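Local coordinates for Cg9734-pa (Drosophila melanogaster, PDB 2BK9), which binds heme between two axial histidines in a globin fold and is probably an oxygen carrier, possibly with peroxidase activity, at residues Asp4-Gln7 and Leu8-Thr12. The protein carries 1 engineered substitution. Residues are numbered along the deposited sequence; the frame is centred on the assembly and turned at random. Where two conformers were deposited one is given.
Sequences DEVQ and LIKKT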
# COMPACT_ATOMS: atom_id res chain seq x y z
N ASP A 4 -21.53 0.18 6.64
CA ASP A 4 -20.86 1.00 7.64
C ASP A 4 -19.33 0.95 7.44
O ASP A 4 -18.67 1.95 7.56
CB ASP A 4 -21.24 0.60 9.08
CG ASP A 4 -22.68 0.92 9.42
OD1 ASP A 4 -23.17 1.98 9.06
OD2 ASP A 4 -23.39 0.13 10.06
N GLU A 5 -18.80 -0.21 7.15
CA GLU A 5 -17.37 -0.40 7.02
C GLU A 5 -16.85 0.35 5.78
O GLU A 5 -15.79 0.97 5.81
CB GLU A 5 -17.06 -1.87 6.98
CG GLU A 5 -17.22 -2.54 8.33
CD GLU A 5 -17.14 -4.06 8.26
OE1 GLU A 5 -17.55 -4.69 7.27
OE2 GLU A 5 -16.64 -4.66 9.20
N VAL A 6 -17.55 0.23 4.67
CA VAL A 6 -17.16 0.98 3.48
C VAL A 6 -17.12 2.46 3.76
O VAL A 6 -16.19 3.16 3.38
CB VAL A 6 -18.11 0.68 2.33
CG1 VAL A 6 -17.87 1.61 1.18
CG2 VAL A 6 -17.98 -0.80 1.93
N GLN A 7 -18.16 2.97 4.41
CA GLN A 7 -18.22 4.38 4.70
C GLN A 7 -17.09 4.79 5.61
O GLN A 7 -16.52 5.86 5.46
CB GLN A 7 -19.60 4.72 5.31
CG GLN A 7 -19.77 6.14 5.72
CD GLN A 7 -19.87 7.17 4.58
OE1 GLN A 7 -19.70 6.86 3.41
NE2 GLN A 7 -20.15 8.43 4.94
N LEU A 8 -16.79 3.98 6.61
CA LEU A 8 -15.70 4.28 7.52
C LEU A 8 -14.37 4.40 6.78
O LEU A 8 -13.59 5.30 7.02
CB LEU A 8 -15.68 3.21 8.60
CG LEU A 8 -14.71 3.40 9.76
CD1 LEU A 8 -13.27 2.90 9.33
CD2 LEU A 8 -14.78 4.87 10.33
N ILE A 9 -14.11 3.45 5.89
CA ILE A 9 -12.87 3.51 5.08
C ILE A 9 -12.85 4.81 4.26
O ILE A 9 -11.87 5.55 4.28
CB ILE A 9 -12.77 2.29 4.19
CG1 ILE A 9 -12.39 1.00 4.96
CG2 ILE A 9 -11.67 2.48 3.13
CD1 ILE A 9 -10.99 0.64 5.26
N LYS A 10 -13.94 5.10 3.58
CA LYS A 10 -13.96 6.30 2.76
C LYS A 10 -13.70 7.56 3.56
O LYS A 10 -12.90 8.41 3.16
CB LYS A 10 -15.24 6.39 1.95
CG LYS A 10 -15.30 5.38 0.84
CD LYS A 10 -16.54 5.60 -0.01
CE LYS A 10 -16.56 4.68 -1.20
NZ LYS A 10 -17.34 5.37 -2.26
N LYS A 11 -14.40 7.71 4.66
CA LYS A 11 -14.31 8.93 5.43
C LYS A 11 -12.93 9.06 6.10
O LYS A 11 -12.36 10.13 6.09
CB LYS A 11 -15.40 9.01 6.46
CG LYS A 11 -16.83 9.16 5.94
CD LYS A 11 -17.03 10.30 4.95
CE LYS A 11 -16.73 11.66 5.55
NZ LYS A 11 -16.94 12.75 4.60
N THR A 12 -12.41 7.99 6.68
CA THR A 12 -11.09 8.07 7.32
C THR A 12 -9.97 8.24 6.32
O THR A 12 -8.96 8.88 6.65
CB THR A 12 -10.82 6.87 8.25
OG1 THR A 12 -10.92 5.63 7.52
CG2 THR A 12 -11.76 6.84 9.43
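Leu8 N donates to Asp4 O at 2.9 Å, and the leucine CB rests 3.4 Å from that same oxygen; its side chain, apolar and flexible, suits a partly covered site touching Gln127 of helix 125-143. One residue on, Ile9 N donates to Glu5 O (3.0 Å). Its CG1 lies beside its own backbone N (chi1 -74°), which brings that methylene against Glu5 O; being wholly apolar, the buried isoleucine suits the inward side of the helix, touching Ile73, Leu76 and Trp131. Such i to i+4 bonding is that of an α-helix, here helix 3-17, the N-terminal helix of the globin fold. Lys10 N donates to Val6 O, N-H...O nearly straight at 168°. Its extended methylenes lie side by side with Val6, pointing the same way, Lys10 CE 4.1 Å from Val6 CG1, so the apolar part of a lysine packs here while its charge sits at the far end. Lys11 N pairs with Gln7 O; Gln7 NE2 lies 3.5 Å from Lys11 CG, while Lys11 NZ forms a salt bridge with Glu14. Thr12 has a short β-hydroxyl that folds back to Leu8 O, OG1 at 2.7 Å and N from the opposite carbonyl face, and accepts from Trp131 NE1.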